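Local coordinates for protein 11R-lipoxygenase (Gersemia fruticosa, PDB 3VF1) that probably adds molecular oxygen to polyunsaturated fatty acids as a non-heme iron dioxygenase whose activity depends on calcium, at residues A[491-494]-A[495-499]; A[683-686]-A[687-690]; A[210-214]-A[215-219]; A[623-626]-A[627-631]. One frame throughout, in Å; residues are numbered along the deposited sequence.

All four contacts are local, between residues a few positions apart. Contacts 1 and 4 each lie along one continuous helix, 491-514 and 619-632, and are mostly buried; contact 2 is a partly buried turn in the loop after helix 653-676, and contact 3, at the end of helix 208-213, is partly exposed. They form two touching pairs. Y684 and L687 of contact 2 pack on the helix of contact 1, while F211, L214 and L219 of contact 3 pack on that of contact 4. Chemistry follows place: contact 1 adds a lysine-aspartate grip on a sugar, contact 2 a water bridge, contact 3 a main-chain cap, and contact 4 a methionine-valine contact over main-chain bonds.

Contact 1 of 4, residues A[491-494]-A[495-499]; sequences YYKD and DALLL. With FRU (beta-D-fructofuranose), chain C.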
# COMPACT_ATOMS: atom_id res chain seq x y z
N TYR A 491 7.23 -9.72 15.76
CA TYR A 491 6.55 -8.49 16.15
C TYR A 491 5.56 -7.99 15.10
O TYR A 491 4.52 -7.44 15.44
CB TYR A 491 7.58 -7.41 16.47
CG TYR A 491 8.54 -7.82 17.55
CD1 TYR A 491 8.10 -8.47 18.69
CD2 TYR A 491 9.91 -7.58 17.43
CE1 TYR A 491 8.97 -8.86 19.69
CE2 TYR A 491 10.79 -7.97 18.42
CZ TYR A 491 10.32 -8.60 19.55
OH TYR A 491 11.19 -8.99 20.53
N TYR A 492 5.88 -8.18 13.82
CA TYR A 492 4.94 -7.84 12.76
C TYR A 492 3.63 -8.59 12.96
O TYR A 492 2.55 -8.02 12.80
CB TYR A 492 5.51 -8.19 11.39
CG TYR A 492 4.43 -8.36 10.34
CD1 TYR A 492 3.84 -9.60 10.13
CD2 TYR A 492 3.98 -7.29 9.58
CE1 TYR A 492 2.84 -9.77 9.19
CE2 TYR A 492 2.99 -7.44 8.64
CZ TYR A 492 2.42 -8.69 8.45
OH TYR A 492 1.43 -8.86 7.51
N LYS A 493 3.73 -9.87 13.30
CA LYS A 493 2.55 -10.71 13.45
C LYS A 493 1.67 -10.24 14.60
O LYS A 493 0.45 -10.16 14.46
CB LYS A 493 2.97 -12.17 13.66
CG LYS A 493 1.83 -13.10 14.08
CD LYS A 493 1.76 -13.27 15.59
CE LYS A 493 3.00 -13.98 16.12
NZ LYS A 493 2.92 -14.23 17.59
N ASP A 494 2.29 -9.93 15.73
CA ASP A 494 1.55 -9.48 16.90
C ASP A 494 0.80 -8.18 16.62
O ASP A 494 -0.38 -8.04 16.96
CB ASP A 494 2.48 -9.29 18.10
CG ASP A 494 3.03 -10.60 18.63
OD1 ASP A 494 2.35 -11.64 18.47
OD2 ASP A 494 4.13 -10.60 19.21
N ASP A 495 1.49 -7.22 16.01
CA ASP A 495 0.92 -5.91 15.75
C ASP A 495 -0.12 -5.95 14.63
O ASP A 495 -1.18 -5.33 14.73
CB ASP A 495 2.02 -4.91 15.40
CG ASP A 495 3.02 -4.72 16.53
OD1 ASP A 495 2.65 -4.97 17.70
OD2 ASP A 495 4.17 -4.33 16.24
N ALA A 496 0.18 -6.69 13.57
CA ALA A 496 -0.73 -6.81 12.44
C ALA A 496 -2.05 -7.46 12.86
O ALA A 496 -3.11 -7.13 12.33
CB ALA A 496 -0.07 -7.61 11.32
N LEU A 497 -1.98 -8.39 13.81
CA LEU A 497 -3.18 -9.10 14.26
C LEU A 497 -4.05 -8.22 15.14
O LEU A 497 -5.28 -8.37 15.15
CB LEU A 497 -2.80 -10.39 14.99
CG LEU A 497 -2.36 -11.56 14.11
CD1 LEU A 497 -1.96 -12.75 14.96
CD2 LEU A 497 -3.46 -11.94 13.13
N LEU A 498 -3.43 -7.31 15.89
CA LEU A 498 -4.18 -6.35 16.68
C LEU A 498 -4.93 -5.38 15.77
O LEU A 498 -6.11 -5.09 15.98
CB LEU A 498 -3.25 -5.56 17.60
CG LEU A 498 -2.60 -6.31 18.76
CD1 LEU A 498 -1.66 -5.39 19.52
CD2 LEU A 498 -3.66 -6.89 19.69
N LEU A 499 -4.24 -4.90 14.74
CA LEU A 499 -4.80 -3.93 13.82
C LEU A 499 -5.89 -4.54 12.96
O LEU A 499 -6.92 -3.91 12.71
CB LEU A 499 -3.70 -3.36 12.92
CG LEU A 499 -2.71 -2.44 13.64
CD1 LEU A 499 -1.35 -2.45 12.96
CD2 LEU A 499 -3.27 -1.02 13.69
C1 FRU C . -1.38 -13.08 18.40
C2 FRU C . -1.03 -14.03 19.54
C3 FRU C . -1.23 -13.38 20.89
C4 FRU C . -0.06 -13.87 21.71
C5 FRU C . 1.01 -14.18 20.68
C6 FRU C . 1.83 -15.39 21.10
O1 FRU C . -0.57 -11.93 18.48
O2 FRU C . -1.86 -15.17 19.48
O3 FRU C . -2.45 -13.75 21.48
O4 FRU C . 0.39 -12.92 22.65
O5 FRU C . 0.33 -14.41 19.45
O6 FRU C . 3.19 -15.22 20.77
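Main-chain bonds from D495 N to Y491 O and from A496 N to Y492 O (2.8 Å) run four residues back, and L497 N to K493 O and a weak one from L498 N to D494 O continue the pattern. This is the first part of alpha-helix 491-514 in the lipoxygenase domain, and one side of it carries part of the glycan pocket. There K493 and D494 pair: K493 NZ lies 2.8 Å from D494 OD1, on the syn side of the carboxylate but 32° out of its plane. The same OD1 accepts from fructose O1 at 2.9 Å, while NZ donates to fructose O5 at 3.2 Å and also to L487 O. K493 CG stands anti to the backbone N (chi1 169°), and the chain bends at chi2 and chi3, bringing CD within 3.8 Å of L497 CD1; that methyl in turn touches fructose C1 at 3.5 Å. With K493 exchanged for a leucine, D494 would probably lose its salt-bridge mate and fructose O5 a donor from this helix. On another side of the helix D495 forms a salt bridge with R676. Y492, whose hydroxyl is bonded to Q574, lays its ring beneath A496: the methyl CB stands 4.1 Å from the ring centroid and 16° off the normal, a CH-pi contact displaced toward the rim.

Contact 2 of 4, residues A[683-686]-A[687-690]; sequences PYTW and LIPG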
# COMPACT_ATOMS: atom_id res chain seq x y z
N PRO A 683 13.53 -1.23 18.08
CA PRO A 683 12.11 -1.55 18.23
C PRO A 683 11.39 -1.66 16.89
O PRO A 683 11.75 -0.97 15.94
CB PRO A 683 11.57 -0.36 19.02
CG PRO A 683 12.51 0.75 18.71
CD PRO A 683 13.85 0.12 18.57
N TYR A 684 10.38 -2.53 16.82
CA TYR A 684 9.54 -2.62 15.64
C TYR A 684 8.45 -1.56 15.72
O TYR A 684 7.57 -1.63 16.58
CB TYR A 684 8.93 -4.02 15.52
CG TYR A 684 8.16 -4.22 14.23
CD1 TYR A 684 8.82 -4.55 13.06
CD2 TYR A 684 6.78 -4.07 14.19
CE1 TYR A 684 8.13 -4.73 11.87
CE2 TYR A 684 6.08 -4.24 13.01
CZ TYR A 684 6.76 -4.58 11.86
OH TYR A 684 6.07 -4.75 10.68
N THR A 685 8.51 -0.57 14.84
CA THR A 685 7.69 0.63 14.96
C THR A 685 6.84 0.92 13.73
O THR A 685 6.19 1.96 13.66
CB THR A 685 8.59 1.85 15.21
OG1 THR A 685 9.49 2.01 14.11
CG2 THR A 685 9.38 1.68 16.49
N TRP A 686 6.84 0.00 12.77
CA TRP A 686 6.24 0.27 11.47
C TRP A 686 4.73 0.09 11.45
O TRP A 686 4.07 0.46 10.47
CB TRP A 686 6.91 -0.60 10.41
CG TRP A 686 8.39 -0.54 10.49
CD1 TRP A 686 9.24 -1.56 10.83
CD2 TRP A 686 9.22 0.61 10.26
NE1 TRP A 686 10.54 -1.12 10.81
CE2 TRP A 686 10.55 0.21 10.47
CE3 TRP A 686 8.95 1.93 9.90
CZ2 TRP A 686 11.62 1.09 10.33
CZ3 TRP A 686 10.01 2.80 9.76
CH2 TRP A 686 11.33 2.38 9.97
N LEU A 687 4.17 -0.47 12.51
CA LEU A 687 2.72 -0.67 12.59
C LEU A 687 2.11 0.10 13.77
O LEU A 687 0.99 -0.18 14.18
CB LEU A 687 2.38 -2.15 12.68
CG LEU A 687 2.50 -2.92 11.36
CD1 LEU A 687 2.16 -4.39 11.57
CD2 LEU A 687 1.61 -2.31 10.29
N ILE A 688 2.86 1.06 14.30
CA ILE A 688 2.29 2.00 15.25
C ILE A 688 1.27 2.84 14.47
O ILE A 688 1.63 3.49 13.50
CB ILE A 688 3.36 2.92 15.85
CG1 ILE A 688 4.28 2.12 16.77
CG2 ILE A 688 2.72 4.07 16.62
CD1 ILE A 688 5.47 2.90 17.29
N PRO A 689 -0.00 2.80 14.90
CA PRO A 689 -1.09 3.45 14.15
C PRO A 689 -0.75 4.87 13.70
O PRO A 689 -1.07 5.25 12.57
CB PRO A 689 -2.24 3.47 15.15
CG PRO A 689 -1.99 2.29 16.03
CD PRO A 689 -0.49 2.18 16.14
N GLY A 690 -0.11 5.64 14.57
CA GLY A 690 0.27 7.01 14.25
C GLY A 690 1.31 7.11 13.15
O GLY A 690 1.56 8.20 12.63
O HOH W 1 4.79 -1.53 15.37
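Y684 O is gripped twice, by a water that donates to it at 3.0 Å and by N677 ND2. The same water accepts from L687 N at 3.1 Å, bridging the main chain three residues apart. Beside this bridge the Y684 ring presents its edge to L687: CE2 lies 4.2 Å from L687 CG, and OH comes 4.0 Å from L687 CD1. Y684 swings CG opposite its own backbone N (chi1 -174°), which sends the ring along the chain toward L687; the two side chains cross obliquely. The backbone between them makes a type I beta turn from T685 to I688, with W686 and L687 at the corners. Across the ends of the turn T685 and I688 lie side by side, pointing the same way, with T685 CB 3.9 Å from I688 CD1. The threonine hydroxyl, set between N and carbonyl carbon by a chi1 of 60°, stands over the centre of one face of the W686 indole, OG1 being 4.0 Å above the plane. Y684 CE1 lies in the indole plane, at its edge. Y684 also packs on helix 491-514, where D495 OD2 is 3.3 Å from Y684 CD2, and L687 fits between L499 of that helix and C573 and A577 of helix 557-579. Were L687 cut back to a glycine, a gap is likely to open between these two helices, and the tyrosine edge to lose its apolar neighbour. I688 turns instead to helix 653-676, meeting I673.

Contact 3 of 4, residues A[210-214]-A[215-219]; sequences DFANL and GLSHL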
# COMPACT_ATOMS: atom_id res chain seq x y z
N ASP A 210 19.48 13.88 -8.47
CA ASP A 210 18.94 13.09 -7.37
C ASP A 210 20.07 12.53 -6.52
O ASP A 210 19.94 12.42 -5.30
CB ASP A 210 18.07 11.96 -7.91
CG ASP A 210 16.98 12.46 -8.85
OD1 ASP A 210 15.93 12.92 -8.35
OD2 ASP A 210 17.18 12.40 -10.08
N PHE A 211 21.18 12.19 -7.17
CA PHE A 211 22.40 11.84 -6.46
C PHE A 211 22.86 13.03 -5.63
O PHE A 211 23.29 12.89 -4.49
CB PHE A 211 23.51 11.47 -7.44
CG PHE A 211 23.51 10.02 -7.85
CD1 PHE A 211 22.39 9.43 -8.40
CD2 PHE A 211 24.66 9.26 -7.72
CE1 PHE A 211 22.40 8.11 -8.79
CE2 PHE A 211 24.68 7.94 -8.11
CZ PHE A 211 23.55 7.36 -8.64
N ALA A 212 22.76 14.21 -6.24
CA ALA A 212 23.23 15.44 -5.62
C ALA A 212 22.38 15.84 -4.42
O ALA A 212 22.88 16.43 -3.47
CB ALA A 212 23.25 16.56 -6.64
N ASN A 213 21.09 15.52 -4.47
CA ASN A 213 20.20 15.82 -3.35
C ASN A 213 20.62 15.08 -2.09
O ASN A 213 20.37 15.55 -0.98
CB ASN A 213 18.75 15.47 -3.71
CG ASN A 213 18.12 16.48 -4.66
OD1 ASN A 213 18.56 17.63 -4.74
ND2 ASN A 213 17.09 16.05 -5.38
N LEU A 214 21.25 13.93 -2.26
CA LEU A 214 21.72 13.13 -1.13
C LEU A 214 23.18 13.45 -0.80
O LEU A 214 23.74 12.90 0.15
CB LEU A 214 21.57 11.64 -1.43
CG LEU A 214 20.16 11.16 -1.76
CD1 LEU A 214 20.16 9.68 -2.08
CD2 LEU A 214 19.21 11.46 -0.60
N GLY A 215 23.79 14.32 -1.60
CA GLY A 215 25.18 14.69 -1.39
C GLY A 215 26.14 13.61 -1.85
O GLY A 215 27.22 13.45 -1.28
N LEU A 216 25.75 12.87 -2.88
CA LEU A 216 26.53 11.74 -3.37
C LEU A 216 26.76 11.80 -4.88
O LEU A 216 27.02 10.78 -5.51
CB LEU A 216 25.82 10.43 -3.02
CG LEU A 216 25.63 10.15 -1.53
CD1 LEU A 216 24.73 8.95 -1.31
CD2 LEU A 216 26.98 9.93 -0.86
N SER A 217 26.69 13.00 -5.45
CA SER A 217 26.82 13.16 -6.90
C SER A 217 28.22 12.77 -7.38
O SER A 217 28.42 12.49 -8.57
CB SER A 217 26.50 14.59 -7.32
OG SER A 217 27.45 15.51 -6.81
N HIS A 218 29.18 12.75 -6.47
CA HIS A 218 30.54 12.37 -6.82
C HIS A 218 30.65 10.88 -7.13
O HIS A 218 31.68 10.42 -7.63
CB HIS A 218 31.52 12.75 -5.70
CG HIS A 218 31.21 12.10 -4.38
ND1 HIS A 218 30.36 12.67 -3.45
CD2 HIS A 218 31.64 10.94 -3.84
CE1 HIS A 218 30.28 11.88 -2.40
NE2 HIS A 218 31.04 10.83 -2.60
N LEU A 219 29.59 10.14 -6.85
CA LEU A 219 29.56 8.70 -7.12
C LEU A 219 28.73 8.37 -8.36
O LEU A 219 28.54 7.20 -8.68
CB LEU A 219 29.00 7.94 -5.91
CG LEU A 219 29.80 8.04 -4.62
CD1 LEU A 219 29.13 7.23 -3.52
CD2 LEU A 219 31.23 7.57 -4.83
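F211 O holds two amides, L216 N at 2.9 Å and L214 N at 3.2 Å, which come to it from opposite faces of the carbonyl plane. The L216 bond is fairly straight, with an N-H...O angle of 159°, although the donor sits above that plane. One residue further in, G215 N reaches A212 O at 3.0 Å, from well above the carbonyl plane, 74° out of it. Side chains close round this pair of bonds. The F211 ring turns its edge to the following loop: L216 O lies near the ring plane, 3.6 Å from F211 CD2. A212 CB and S217 CB meet at 3.9 Å on the exposed side, and L214 CB touches the methyl L216 CD1 at 4.2 Å.

Further residues surround these groups. The F211 ring meets F220 edge-to-face and also meets the ring of H620, while its CE2 presses on V623 CG1 of helix 619-632 at 3.3 Å. L214 O accepts a hydrogen bond from T237 OG1, and L216 packs against the same threonine. From S217 the chain winds into a short 3-10 turn, closed by L219 N bonding to L216 O at 3.0 Å, and L219 leans on V623 and W226. G215 is the first residue to leave helical angles, with phi 76°, where a side chain would clash with L214 O. Positive phi at that point, with the two bonds back from G215 N and L216 N, is the Schellman motif that ends helix 208-213.

Contact 4 of 4, residues A[623-626]-A[627-631]; sequences VTMV and SVVNA
M625 and V629, one helical turn apart, meet at an oblique angle, the end of the methionine coming over one branch of the valine: CE lies 3.5 Å from V629 CG2, and SD follows at 4.0 Å. M625 CG stands opposite the backbone N (chi1 -176°), and the chain then folds at chi2 (54°), which carries its end forward along the helix to V629. V629 offers CG2, the branch beside its own N, and this methyl also sits 3.4 Å from M625 O. V628 repeats the placement one residue earlier, its CG2 lying 3.3 Å from T624 O. S627 CB rests on V623 O at 3.5 Å.

Beneath them V629 N bonds to M625 O at 2.8 Å with a nearly straight N-H...O angle of 176°, while S627 N, V628 N and N630 N bond to V623 O, T624 O and V626 O. This is regular alpha-helix, part of 619-632. M625 packs on V449 and Y586, V629 on Q582 and M583, and the side chain of V628 is about 8 Å from that of the iron ligand H392. T624 returns its hydroxyl to H620 O. The main-chain N-H groups from S627 to N630 are thus bonded within the helix, while the side chains of M625 and V629 meet by van der Waals contact alone, a methyl on a methyl, beside neighbouring helices and loops.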
# COMPACT_ATOMS: atom_id res chain seq x y z
N VAL A 623 23.96 3.72 -4.72
CA VAL A 623 23.37 5.05 -4.53
C VAL A 623 21.98 5.09 -5.15
O VAL A 623 21.06 5.70 -4.60
CB VAL A 623 24.23 6.15 -5.17
CG1 VAL A 623 23.53 7.50 -5.06
CG2 VAL A 623 25.60 6.21 -4.50
N THR A 624 21.82 4.45 -6.31
CA THR A 624 20.54 4.41 -6.99
C THR A 624 19.47 3.81 -6.08
O THR A 624 18.34 4.30 -6.04
CB THR A 624 20.61 3.58 -8.29
OG1 THR A 624 21.41 4.28 -9.26
CG2 THR A 624 19.22 3.35 -8.86
N MET A 625 19.83 2.75 -5.36
CA MET A 625 18.88 2.09 -4.48
C MET A 625 18.48 2.99 -3.32
O MET A 625 17.30 3.06 -2.96
CB MET A 625 19.46 0.78 -3.94
CG MET A 625 18.49 -0.01 -3.08
SD MET A 625 16.93 -0.33 -3.94
CE MET A 625 16.04 -1.27 -2.70
N VAL A 626 19.45 3.69 -2.74
CA VAL A 626 19.18 4.58 -1.62
C VAL A 626 18.30 5.75 -2.05
O VAL A 626 17.43 6.19 -1.30
CB VAL A 626 20.49 5.13 -1.01
CG1 VAL A 626 20.19 6.26 -0.03
CG2 VAL A 626 21.27 4.02 -0.33
N SER A 627 18.53 6.25 -3.26
CA SER A 627 17.72 7.33 -3.81
C SER A 627 16.28 6.87 -3.97
O SER A 627 15.34 7.61 -3.67
CB SER A 627 18.28 7.78 -5.16
OG SER A 627 17.57 8.90 -5.66
N VAL A 628 16.11 5.64 -4.45
CA VAL A 628 14.78 5.07 -4.66
C VAL A 628 14.08 4.82 -3.33
O VAL A 628 12.95 5.28 -3.12
CB VAL A 628 14.86 3.75 -5.45
CG1 VAL A 628 13.56 2.97 -5.33
CG2 VAL A 628 15.20 4.03 -6.91
N VAL A 629 14.73 4.09 -2.43
CA VAL A 629 14.15 3.78 -1.13
C VAL A 629 13.80 5.05 -0.37
O VAL A 629 12.80 5.11 0.34
CB VAL A 629 15.11 2.93 -0.27
CG1 VAL A 629 14.65 2.89 1.18
CG2 VAL A 629 15.21 1.52 -0.84
N ASN A 630 14.64 6.08 -0.51
CA ASN A 630 14.38 7.36 0.13
C ASN A 630 13.11 8.00 -0.43
O ASN A 630 12.37 8.67 0.28
CB ASN A 630 15.57 8.30 -0.05
CG ASN A 630 15.37 9.64 0.63
OD1 ASN A 630 15.43 9.74 1.85
ND2 ASN A 630 15.14 10.68 -0.17
N ALA A 631 12.87 7.77 -1.72
CA ALA A 631 11.68 8.29 -2.38
C ALA A 631 10.43 7.51 -2.00
O ALA A 631 9.39 8.09 -1.70
CB ALA A 631 11.86 8.27 -3.89